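PDB 4R7R: putative lipoprotein, which is of unknown function but, as a putative lipoprotein with an alpha-beta fold, is probably held at the cell surface and may bind lipid. Local coordinates for residues S6-T11 and R101-L105; N13-V18 and L76-Y81; K24-M30 and L69-D75; I83-D89 and K115-C120. One frame throughout, in Å; residues are numbered along the deposited sequence.

Contact 1 of 4, residues S6-T11 and R101-L105; sequences SLNYHT and RKDYL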
# COMPACT_ATOMS: atom_id res chain seq x y z
N SER A 6 -7.93 -15.64 -6.50
CA SER A 6 -7.93 -14.19 -6.63
C SER A 6 -6.55 -13.57 -6.40
O SER A 6 -5.80 -13.97 -5.51
CB SER A 6 -8.95 -13.58 -5.67
OG SER A 6 -8.73 -14.04 -4.35
N LEU A 7 -6.23 -12.59 -7.23
CA LEU A 7 -4.99 -11.85 -7.08
C LEU A 7 -5.21 -10.67 -6.16
O LEU A 7 -4.25 -10.05 -5.70
CB LEU A 7 -4.48 -11.39 -8.45
CG LEU A 7 -4.32 -12.55 -9.44
CD1 LEU A 7 -4.07 -12.03 -10.83
CD2 LEU A 7 -3.17 -13.43 -9.00
N ASN A 8 -6.47 -10.37 -5.87
CA ASN A 8 -6.80 -9.20 -5.05
C ASN A 8 -7.37 -9.51 -3.66
O ASN A 8 -7.99 -8.64 -3.05
CB ASN A 8 -7.81 -8.34 -5.79
CG ASN A 8 -9.11 -9.03 -5.99
OD1 ASN A 8 -9.17 -10.26 -6.04
ND2 ASN A 8 -10.19 -8.26 -6.09
N TYR A 9 -7.15 -10.74 -3.18
CA TYR A 9 -7.71 -11.19 -1.91
C TYR A 9 -7.57 -10.18 -0.77
O TYR A 9 -8.56 -9.83 -0.13
CB TYR A 9 -7.06 -12.52 -1.49
CG TYR A 9 -7.60 -13.10 -0.20
CD1 TYR A 9 -6.95 -12.87 1.03
CD2 TYR A 9 -8.77 -13.88 -0.19
CE1 TYR A 9 -7.46 -13.40 2.22
CE2 TYR A 9 -9.27 -14.42 1.01
CZ TYR A 9 -8.61 -14.17 2.19
OH TYR A 9 -9.11 -14.69 3.36
N HIS A 10 -6.35 -9.72 -0.52
CA HIS A 10 -6.10 -8.92 0.68
C HIS A 10 -6.59 -7.50 0.51
O HIS A 10 -6.96 -6.84 1.49
CB HIS A 10 -4.61 -8.90 1.06
CG HIS A 10 -4.10 -10.18 1.64
ND1 HIS A 10 -4.72 -10.81 2.70
CD2 HIS A 10 -3.02 -10.93 1.32
CE1 HIS A 10 -4.04 -11.91 3.00
NE2 HIS A 10 -3.01 -12.00 2.18
N THR A 11 -6.58 -7.01 -0.72
CA THR A 11 -7.02 -5.64 -1.00
C THR A 11 -8.53 -5.49 -0.82
O THR A 11 -9.01 -4.49 -0.29
CB THR A 11 -6.64 -5.21 -2.43
OG1 THR A 11 -5.23 -5.40 -2.61
CG2 THR A 11 -7.01 -3.76 -2.68
N ARG A 101 1.11 -14.95 1.57
CA ARG A 101 0.71 -14.62 0.21
C ARG A 101 0.24 -13.18 0.13
O ARG A 101 -0.88 -12.84 0.52
CB ARG A 101 -0.38 -15.57 -0.27
CG ARG A 101 -0.94 -15.19 -1.62
CD ARG A 101 -2.46 -15.21 -1.56
NE ARG A 101 -3.11 -14.52 -2.68
CZ ARG A 101 -3.37 -13.22 -2.70
NH1 ARG A 101 -3.98 -12.68 -3.76
NH2 ARG A 101 -3.01 -12.46 -1.66
N LYS A 102 1.11 -12.33 -0.38
CA LYS A 102 0.80 -10.93 -0.52
C LYS A 102 0.01 -10.70 -1.79
O LYS A 102 0.11 -11.48 -2.73
CB LYS A 102 2.09 -10.10 -0.55
CG LYS A 102 3.07 -10.47 0.54
CD LYS A 102 4.45 -9.93 0.25
CE LYS A 102 5.34 -10.15 1.46
NZ LYS A 102 6.76 -9.76 1.24
N ASP A 103 -0.81 -9.64 -1.80
CA ASP A 103 -1.34 -9.06 -3.03
C ASP A 103 -0.23 -8.33 -3.80
O ASP A 103 0.62 -7.65 -3.20
CB ASP A 103 -2.47 -8.07 -2.73
CG ASP A 103 -3.85 -8.74 -2.57
OD1 ASP A 103 -3.97 -9.97 -2.30
OD2 ASP A 103 -4.84 -7.98 -2.72
N TYR A 104 -0.22 -8.44 -5.12
CA TYR A 104 0.75 -7.71 -5.94
C TYR A 104 -0.01 -6.81 -6.88
O TYR A 104 -0.91 -7.26 -7.61
CB TYR A 104 1.67 -8.66 -6.73
CG TYR A 104 2.60 -9.49 -5.86
CD1 TYR A 104 3.97 -9.20 -5.82
CD2 TYR A 104 2.11 -10.55 -5.09
CE1 TYR A 104 4.84 -9.97 -5.02
CE2 TYR A 104 2.96 -11.31 -4.28
CZ TYR A 104 4.32 -11.02 -4.24
OH TYR A 104 5.15 -11.77 -3.44
N LEU A 105 0.35 -5.53 -6.89
CA LEU A 105 -0.29 -4.58 -7.77
C LEU A 105 0.74 -3.76 -8.53
O LEU A 105 1.77 -3.40 -7.97
CB LEU A 105 -1.21 -3.63 -6.99
CG LEU A 105 -2.23 -4.15 -5.98
CD1 LEU A 105 -1.60 -4.56 -4.67
CD2 LEU A 105 -3.27 -3.07 -5.70
O HOH W 1 -1.97 -10.34 -6.43
O HOH W 2 -0.77 -13.51 3.45
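The guanidinium of Arg101 carries CB of Tyr9 over one face and meets Asp103 at its edge, while the imidazole of His10 has CD1 of Tyr9 over one face, near the rim, and turns its edge to the backbone O of Arg101. The His10 and Arg101 side chains run past one another in opposing senses, their planes 72° apart, with CD2 of His10 3.3 Å from NH2 of Arg101. NH1 and NH2 of Arg101 both grip one oxygen, OD1 of Asp103, in a salt bridge whose shorter arm, from NH2, measures 2.7 Å. NH1 also donates to Ser6 O, at 2.8 Å.

Asp103 is the hub. Its CG stands anti to the carbonyl carbon (chi1 -85°), which sends the carboxylate into the start of helix 9-17. There His10 N binds OD1 at 3.0 Å from above the carboxylate plane. OD2 takes two bonds from Thr11: the backbone N comes from above the plane, and OG1, 2.6 Å away, uses the anti lone pair. His10 NE2 makes a weak bond to Arg101 O and shares a water with Arg101 N. Strand 90-95 adjoins, with Pro95 against His10 and Leu93 against Thr11.

Five donors thus converge on one buried carboxylate, which ties the first turn of the helix to strand 103-106. The arginine and the amides at the helix N-terminus would be expected to favour the ionised form of Asp103.

Contact 2 of 4, residues N13-V18 and L76-Y81; sequences NLSELV and LNSEKY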
# COMPACT_ATOMS: atom_id res chain seq x y z
N ASN A 13 -10.28 -7.21 1.26
CA ASN A 13 -10.51 -7.21 2.69
C ASN A 13 -10.17 -5.87 3.32
O ASN A 13 -10.89 -5.39 4.19
CB ASN A 13 -9.72 -8.33 3.36
CG ASN A 13 -10.36 -9.68 3.14
OD1 ASN A 13 -11.55 -9.77 2.81
ND2 ASN A 13 -9.59 -10.75 3.32
N LEU A 14 -9.08 -5.27 2.87
CA LEU A 14 -8.69 -3.98 3.39
C LEU A 14 -9.75 -2.96 2.99
O LEU A 14 -10.20 -2.16 3.81
CB LEU A 14 -7.32 -3.56 2.87
CG LEU A 14 -6.90 -2.16 3.31
CD1 LEU A 14 -6.79 -2.12 4.82
CD2 LEU A 14 -5.60 -1.75 2.64
N SER A 15 -10.16 -3.05 1.73
CA SER A 15 -11.13 -2.13 1.14
C SER A 15 -12.44 -2.11 1.93
O SER A 15 -13.02 -1.05 2.13
CB SER A 15 -11.40 -2.51 -0.32
OG SER A 15 -12.41 -1.70 -0.88
N GLU A 16 -12.89 -3.29 2.37
CA GLU A 16 -14.07 -3.40 3.23
C GLU A 16 -13.83 -2.76 4.59
O GLU A 16 -14.73 -2.14 5.17
CB GLU A 16 -14.47 -4.87 3.40
CG GLU A 16 -15.33 -5.16 4.63
CD GLU A 16 -16.77 -4.65 4.50
OE1 GLU A 16 -17.22 -4.47 3.35
OE2 GLU A 16 -17.44 -4.43 5.54
N LEU A 17 -12.62 -2.90 5.11
CA LEU A 17 -12.29 -2.33 6.41
C LEU A 17 -12.12 -0.80 6.39
O LEU A 17 -12.55 -0.13 7.32
CB LEU A 17 -11.03 -3.01 6.95
CG LEU A 17 -11.21 -4.48 7.30
CD1 LEU A 17 -9.86 -5.13 7.58
CD2 LEU A 17 -12.11 -4.61 8.50
N VAL A 18 -11.51 -0.25 5.33
CA VAL A 18 -11.30 1.21 5.23
C VAL A 18 -12.64 1.96 5.06
O VAL A 18 -12.68 3.20 5.02
CB VAL A 18 -10.33 1.57 4.07
CG1 VAL A 18 -9.87 3.02 4.15
CG2 VAL A 18 -9.11 0.67 4.11
N LEU A 76 -5.98 0.20 11.32
CA LEU A 76 -7.42 0.33 11.51
C LEU A 76 -7.73 0.03 12.97
O LEU A 76 -6.81 -0.14 13.78
CB LEU A 76 -8.20 -0.61 10.58
CG LEU A 76 -7.84 -0.51 9.09
CD1 LEU A 76 -7.07 -1.75 8.64
CD2 LEU A 76 -9.09 -0.31 8.25
N ASN A 77 -9.02 -0.02 13.31
CA ASN A 77 -9.42 -0.26 14.69
C ASN A 77 -8.77 -1.53 15.28
O ASN A 77 -7.97 -1.44 16.21
CB ASN A 77 -10.96 -0.36 14.78
CG ASN A 77 -11.61 0.96 15.22
OD1 ASN A 77 -11.65 1.29 16.41
ND2 ASN A 77 -12.13 1.72 14.26
N SER A 78 -9.10 -2.69 14.72
CA SER A 78 -8.57 -3.95 15.22
C SER A 78 -7.41 -4.47 14.37
O SER A 78 -6.40 -4.95 14.90
CB SER A 78 -9.69 -4.99 15.28
OG SER A 78 -10.43 -5.01 14.08
N GLU A 79 -7.55 -4.36 13.05
CA GLU A 79 -6.59 -4.90 12.09
C GLU A 79 -5.45 -3.94 11.76
O GLU A 79 -5.59 -2.73 11.91
CB GLU A 79 -7.31 -5.27 10.79
CG GLU A 79 -8.11 -6.55 10.86
CD GLU A 79 -7.27 -7.77 10.50
OE1 GLU A 79 -7.80 -8.91 10.60
OE2 GLU A 79 -6.08 -7.58 10.12
N LYS A 80 -4.33 -4.50 11.30
CA LYS A 80 -3.28 -3.69 10.70
C LYS A 80 -2.89 -4.28 9.33
O LYS A 80 -2.72 -5.49 9.17
CB LYS A 80 -2.04 -3.58 11.60
CG LYS A 80 -0.82 -2.98 10.84
CD LYS A 80 0.23 -2.30 11.72
CE LYS A 80 1.43 -3.19 12.01
NZ LYS A 80 2.45 -2.47 12.83
N TYR A 81 -2.75 -3.41 8.33
CA TYR A 81 -2.29 -3.87 7.03
C TYR A 81 -0.98 -3.18 6.66
O TYR A 81 -0.63 -2.12 7.19
CB TYR A 81 -3.37 -3.64 5.97
CG TYR A 81 -4.43 -4.74 5.90
CD1 TYR A 81 -5.29 -4.97 6.96
CD2 TYR A 81 -4.57 -5.53 4.77
CE1 TYR A 81 -6.25 -5.96 6.91
CE2 TYR A 81 -5.53 -6.52 4.70
CZ TYR A 81 -6.37 -6.74 5.77
OH TYR A 81 -7.33 -7.73 5.71
O HOH W 3 -6.78 -10.23 4.29
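Helix 9-17 packs here on a face of the antiparallel sheet, beside the turn of the beta hairpin formed by strands 70-75 and 80-85. Leu14 and Tyr81 form the centre. CD1 of Leu14 sits over one face of the Tyr81 ring in a CH-pi contact, 4.0 Å from the ring centroid and 24° off its normal. With Leu14 CG anti to the backbone N (chi1 176°), this methyl also meets CD1 of Leu76 at 3.8 Å.

One turn further along the helix, Leu17 bridges the two ends of the hairpin loop. Its CB rests on Leu76 CD2, 3.6 Å away, while its CD1 approaches CE1 of Tyr81 at 3.8 Å and touches the CG methylene of Glu79. Leu17 comes in roughly perpendicular to the Tyr81 side chain.

No direct hydrogen bond joins the two segments. At the phenol end of Tyr81 a water links OH, at 2.9 Å, to ND2 of Asn13, so a polar bridge finishes an otherwise apolar surface.

Beyond the pair, Leu14 also packs on Ile74 and on Leu93, which touches Tyr81 as well; Val18 turns to Leu50 of helix 45-52, and Leu76 reaches Ile23.

Contact 3 of 4, residues K24-M30 and L69-D75; sequences KIRLLDM and LYKIFID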
# COMPACT_ATOMS: atom_id res chain seq x y z
N LYS A 24 -5.23 5.22 10.66
CA LYS A 24 -4.00 5.95 10.88
C LYS A 24 -2.93 5.34 10.00
O LYS A 24 -2.91 4.12 9.79
CB LYS A 24 -3.58 5.91 12.35
CG LYS A 24 -4.45 6.75 13.26
CD LYS A 24 -4.12 6.47 14.71
CE LYS A 24 -4.78 7.49 15.63
NZ LYS A 24 -4.51 7.21 17.07
N ILE A 25 -2.03 6.17 9.49
CA ILE A 25 -0.97 5.65 8.64
C ILE A 25 0.40 5.99 9.19
O ILE A 25 0.64 7.09 9.67
CB ILE A 25 -1.08 6.18 7.21
CG1 ILE A 25 -2.40 5.75 6.58
CG2 ILE A 25 0.07 5.67 6.37
CD1 ILE A 25 -2.67 6.41 5.24
N ARG A 26 1.29 5.01 9.15
CA ARG A 26 2.67 5.22 9.52
C ARG A 26 3.54 4.90 8.33
O ARG A 26 3.37 3.86 7.71
CB ARG A 26 3.05 4.33 10.68
CG ARG A 26 3.25 5.08 11.95
CD ARG A 26 3.44 4.12 13.10
NE ARG A 26 2.44 3.05 13.12
CZ ARG A 26 2.74 1.76 13.00
NH1 ARG A 26 4.01 1.38 12.86
NH2 ARG A 26 1.77 0.85 13.04
N LEU A 27 4.45 5.81 8.02
CA LEU A 27 5.42 5.59 6.95
C LEU A 27 6.79 5.28 7.53
O LEU A 27 7.27 5.96 8.44
CB LEU A 27 5.51 6.82 6.05
CG LEU A 27 4.29 7.24 5.24
CD1 LEU A 27 4.67 8.32 4.24
CD2 LEU A 27 3.71 6.05 4.52
N LEU A 28 7.43 4.24 6.98
CA LEU A 28 8.80 3.89 7.34
C LEU A 28 9.74 3.98 6.12
O LEU A 28 9.51 3.32 5.11
CB LEU A 28 8.84 2.48 7.93
CG LEU A 28 10.22 2.00 8.38
CD1 LEU A 28 10.67 2.82 9.56
CD2 LEU A 28 10.19 0.53 8.72
N ASP A 29 10.79 4.80 6.23
CA ASP A 29 11.84 4.88 5.21
C ASP A 29 12.77 3.66 5.34
O ASP A 29 13.39 3.46 6.38
CB ASP A 29 12.62 6.21 5.36
CG ASP A 29 13.58 6.51 4.19
OD1 ASP A 29 14.25 5.58 3.70
OD2 ASP A 29 13.68 7.69 3.77
N MSE A 30 12.85 2.83 4.30
CA MSE A 30 13.61 1.58 4.39
C MSE A 30 15.12 1.76 4.20
O MSE A 30 15.88 0.80 4.29
CB MSE A 30 13.09 0.56 3.38
CG MSE A 30 11.73 -0.02 3.74
SE MSE A 30 11.66 -0.62 5.58
CE MSE A 30 12.31 -2.44 5.31
N LEU A 69 11.25 0.41 -0.92
CA LEU A 69 11.73 1.74 -0.66
C LEU A 69 11.10 2.24 0.64
O LEU A 69 11.77 2.83 1.50
CB LEU A 69 11.38 2.65 -1.84
CG LEU A 69 12.04 2.21 -3.16
CD1 LEU A 69 11.66 3.16 -4.28
CD2 LEU A 69 13.57 2.09 -3.04
N TYR A 70 9.81 1.98 0.78
CA TYR A 70 9.04 2.45 1.91
C TYR A 70 8.07 1.38 2.38
O TYR A 70 7.67 0.49 1.61
CB TYR A 70 8.24 3.70 1.56
CG TYR A 70 9.03 4.89 1.09
CD1 TYR A 70 9.73 5.70 1.99
CD2 TYR A 70 9.04 5.24 -0.26
CE1 TYR A 70 10.45 6.81 1.55
CE2 TYR A 70 9.74 6.36 -0.70
CZ TYR A 70 10.44 7.13 0.21
OH TYR A 70 11.15 8.22 -0.24
N LYS A 71 7.66 1.53 3.63
CA LYS A 71 6.67 0.65 4.22
C LYS A 71 5.56 1.51 4.81
O LYS A 71 5.80 2.43 5.60
CB LYS A 71 7.33 -0.22 5.28
CG LYS A 71 6.83 -1.64 5.34
CD LYS A 71 7.68 -2.49 6.31
CE LYS A 71 7.17 -3.91 6.35
NZ LYS A 71 7.50 -4.64 5.11
N ILE A 72 4.34 1.22 4.38
CA ILE A 72 3.15 1.89 4.88
C ILE A 72 2.36 1.01 5.88
O ILE A 72 1.88 -0.08 5.53
CB ILE A 72 2.24 2.30 3.70
CG1 ILE A 72 3.02 3.21 2.73
CG2 ILE A 72 0.96 2.96 4.20
CD1 ILE A 72 2.20 3.79 1.52
N PHE A 73 2.25 1.47 7.12
CA PHE A 73 1.47 0.76 8.13
C PHE A 73 0.11 1.40 8.28
O PHE A 73 -0.02 2.53 8.75
CB PHE A 73 2.19 0.73 9.48
CG PHE A 73 3.43 -0.10 9.45
CD1 PHE A 73 3.36 -1.47 9.57
CD2 PHE A 73 4.67 0.49 9.25
CE1 PHE A 73 4.49 -2.25 9.53
CE2 PHE A 73 5.81 -0.28 9.20
CZ PHE A 73 5.72 -1.67 9.34
N ILE A 74 -0.91 0.67 7.84
CA ILE A 74 -2.28 1.15 7.95
C ILE A 74 -2.92 0.53 9.18
O ILE A 74 -3.12 -0.69 9.25
CB ILE A 74 -3.10 0.83 6.70
CG1 ILE A 74 -2.44 1.42 5.47
CG2 ILE A 74 -4.51 1.37 6.85
CD1 ILE A 74 -3.04 0.94 4.17
N ASP A 75 -3.18 1.38 10.16
CA ASP A 75 -3.68 0.93 11.44
C ASP A 75 -5.17 1.23 11.51
O ASP A 75 -5.57 2.38 11.68
CB ASP A 75 -2.93 1.62 12.59
CG ASP A 75 -1.40 1.56 12.42
OD1 ASP A 75 -0.83 0.49 12.72
OD2 ASP A 75 -0.77 2.57 11.99
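Arg26 and Asp75 make the one salt bridge across these strands: NH2 of Arg26 reaches OD1 of Asp75 at 2.6 Å, on the syn side and near the carboxylate plane, and NE adds a weak bond to OD2. The arginine chain bends at chi3 (-47°), which folds the guanidinium back over the neighbouring strand. There it lies almost parallel to the Phe73 ring, the planes 9° apart, with CB of Phe73 over one guanidinium face, 3.7 Å from CZ. Glu35 takes NH1 in a second salt bridge, so two carboxylates help to fix the group.

Backbone hydrogen bonds run the length of the pair. Strands 24-29 and 70-75 are neighbours in the antiparallel sheet, with Lys24-Asp75, Arg26-Phe73 and Leu28-Lys71 as hydrogen-bonded pairs; Phe73 N to Arg26 O, at 2.7 Å, is nearly straight (174°). Met30, a selenomethionine, adds N to Leu69 O beyond the last pair. Leu69 and Tyr70 both face Ile85 on the next strand, a classic beta bulge.

Apolar contacts fill the face bearing Ile25, Leu27, Ile72 and Ile74, which helices 45-52 and 116-125 cover. Leu27, directly across from Ile72, presses CD2 on its CG1 at 3.4 Å, and Ile25, diagonal to it, brings CG2 to Ile72 CG2 at 3.6 Å; both lie alongside Ile72 with the same heading. On the other face, Leu28 CB stands at the edge of the Phe73 ring, 4.3 Å from CE2, and the amine of Lys71 runs on to Asp84.

Contact 4 of 4, residues I83-D89 and K115-C120; sequences IDIYGDD and KLEPFC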
# COMPACT_ATOMS: atom_id res chain seq x y z
N ILE A 83 1.58 -2.02 3.35
CA ILE A 83 1.86 -1.87 1.93
C ILE A 83 3.36 -1.63 1.75
O ILE A 83 3.92 -0.66 2.29
CB ILE A 83 1.07 -0.71 1.29
CG1 ILE A 83 -0.41 -0.79 1.64
CG2 ILE A 83 1.27 -0.71 -0.23
CD1 ILE A 83 -1.21 0.40 1.15
N ASP A 84 4.02 -2.51 1.00
CA ASP A 84 5.43 -2.30 0.70
C ASP A 84 5.55 -1.53 -0.62
O ASP A 84 4.91 -1.91 -1.60
CB ASP A 84 6.19 -3.63 0.65
CG ASP A 84 6.30 -4.31 2.02
OD1 ASP A 84 6.32 -3.59 3.04
OD2 ASP A 84 6.38 -5.56 2.08
N ILE A 85 6.34 -0.46 -0.64
CA ILE A 85 6.50 0.33 -1.86
C ILE A 85 7.83 0.04 -2.58
O ILE A 85 8.91 0.28 -2.02
CB ILE A 85 6.41 1.84 -1.55
CG1 ILE A 85 5.15 2.14 -0.72
CG2 ILE A 85 6.46 2.66 -2.83
CD1 ILE A 85 3.89 1.65 -1.37
N TYR A 86 7.76 -0.46 -3.81
CA TYR A 86 8.96 -0.69 -4.63
C TYR A 86 9.07 0.29 -5.79
O TYR A 86 8.28 1.25 -5.90
CB TYR A 86 8.97 -2.12 -5.18
CG TYR A 86 8.94 -3.15 -4.09
CD1 TYR A 86 10.11 -3.71 -3.59
CD2 TYR A 86 7.73 -3.55 -3.54
CE1 TYR A 86 10.09 -4.64 -2.59
CE2 TYR A 86 7.69 -4.49 -2.54
CZ TYR A 86 8.87 -5.03 -2.07
OH TYR A 86 8.80 -5.96 -1.06
N GLY A 87 10.03 0.05 -6.67
CA GLY A 87 10.20 0.88 -7.85
C GLY A 87 9.15 0.58 -8.90
O GLY A 87 8.39 -0.38 -8.77
N ASP A 88 9.09 1.43 -9.93
CA ASP A 88 8.21 1.21 -11.08
C ASP A 88 6.74 1.08 -10.74
O ASP A 88 6.00 0.46 -11.50
CB ASP A 88 8.63 -0.05 -11.84
CG ASP A 88 9.87 0.17 -12.68
OD1 ASP A 88 10.52 1.25 -12.54
OD2 ASP A 88 10.18 -0.73 -13.49
N ASP A 89 6.32 1.63 -9.60
CA ASP A 89 4.92 1.66 -9.20
C ASP A 89 4.40 0.27 -8.83
O ASP A 89 3.19 0.02 -8.80
CB ASP A 89 4.05 2.27 -10.32
CG ASP A 89 4.21 3.77 -10.41
OD1 ASP A 89 4.45 4.38 -9.34
OD2 ASP A 89 4.12 4.33 -11.53
N LYS A 115 -0.33 7.87 -6.80
CA LYS A 115 0.90 7.06 -6.87
C LYS A 115 1.60 7.08 -5.50
O LYS A 115 1.77 8.14 -4.91
CB LYS A 115 1.87 7.59 -7.94
CG LYS A 115 1.34 7.57 -9.37
CD LYS A 115 1.30 6.17 -9.95
CE LYS A 115 1.25 6.22 -11.48
NZ LYS A 115 2.58 6.41 -12.13
N LEU A 116 2.02 5.92 -5.01
CA LEU A 116 2.50 5.82 -3.63
C LEU A 116 3.96 6.21 -3.40
O LEU A 116 4.27 6.80 -2.36
CB LEU A 116 2.26 4.41 -3.10
CG LEU A 116 0.77 4.15 -2.85
CD1 LEU A 116 0.55 2.81 -2.13
CD2 LEU A 116 0.13 5.31 -2.09
N GLU A 117 4.86 5.87 -4.32
CA GLU A 117 6.26 6.28 -4.15
C GLU A 117 6.42 7.83 -4.09
O GLU A 117 7.12 8.34 -3.21
CB GLU A 117 7.17 5.70 -5.25
CG GLU A 117 8.65 6.08 -5.06
CD GLU A 117 9.59 5.61 -6.19
OE1 GLU A 117 9.16 4.89 -7.12
OE2 GLU A 117 10.79 5.99 -6.14
N PRO A 118 5.77 8.59 -5.01
CA PRO A 118 5.94 10.05 -4.84
C PRO A 118 5.16 10.60 -3.65
O PRO A 118 5.53 11.63 -3.10
CB PRO A 118 5.42 10.63 -6.16
CG PRO A 118 4.50 9.59 -6.69
CD PRO A 118 5.07 8.27 -6.26
N PHE A 119 4.09 9.91 -3.26
CA PHE A 119 3.37 10.25 -2.04
C PHE A 119 4.26 10.13 -0.79
O PHE A 119 4.24 11.00 0.09
CB PHE A 119 2.13 9.35 -1.85
CG PHE A 119 1.42 9.58 -0.55
CD1 PHE A 119 0.54 10.66 -0.41
CD2 PHE A 119 1.66 8.76 0.55
CE1 PHE A 119 -0.09 10.91 0.79
CE2 PHE A 119 1.03 8.99 1.76
CZ PHE A 119 0.15 10.08 1.88
N CYS A 120 5.02 9.04 -0.70
CA CYS A 120 5.86 8.82 0.47
C CYS A 120 6.97 9.86 0.57
O CYS A 120 7.27 10.35 1.67
CB CYS A 120 6.45 7.41 0.45
SG CYS A 120 5.20 6.11 0.75
O HOH W 4 4.23 4.16 -6.23
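Ile85 presses its CD1 against CB and CD1 of Leu116, both 3.6 Å away, where helix 116-125 packs across the antiparallel sheet of this alpha-beta fold. The axes of strand 83-85 and helix 116-120 are 9.7 Å apart at closest and nearly perpendicular, at 87°. The other branch of Ile85, CG2, fits against CA and CB of Glu117, each 3.9 Å away, and its CG1 lies 4.2 Å from SG of Cys120. Ile83, two residues back on the same face, adds CG2 to the Leu116 CD1 contact.

Beyond the end of the strand a polar link follows. Lys115, at the N-cap position, bends its chain at chi2 and chi4, which brings the amine over to Asp89. NZ of Lys115 meets OD2 of Asp89 in a salt bridge of 2.7 Å, approaching from 40° out of the carboxylate plane.

Around these contacts, Leu116 continues to Ile45 and Leu49 of helix 45-52, and Ile83 and Ile85 both touch Ile91 on the adjoining strand. Cys120 meets Tyr70 and Ile72. In the first turn of the helix a water bridges the segments, 3.1 Å from Asp89 OD1 and 2.6 Å from Glu117 N.

How the contacts relate
All four contacts belong to one antiparallel sheet and the helices packed on it. Contacts 1 and 2 share helix 9-17 and touch, their centres about 14 Å apart; contact 2 is nested inside the loop closed by contact 1, and contact 3 inside that of contact 2. Contacts 2 and 4 share strand 80-85 but have their centres about 20 Å apart, on opposite sides of the chain's centre. Contacts 3 and 4, centres about 11 Å apart, meet through neighbouring strands 70-75 and 80-85 and where Leu69 packs on Glu117. The segments of contacts 1 and 4 alternate along the chain; separately, the two contacts join the first and last helices to the same sheet.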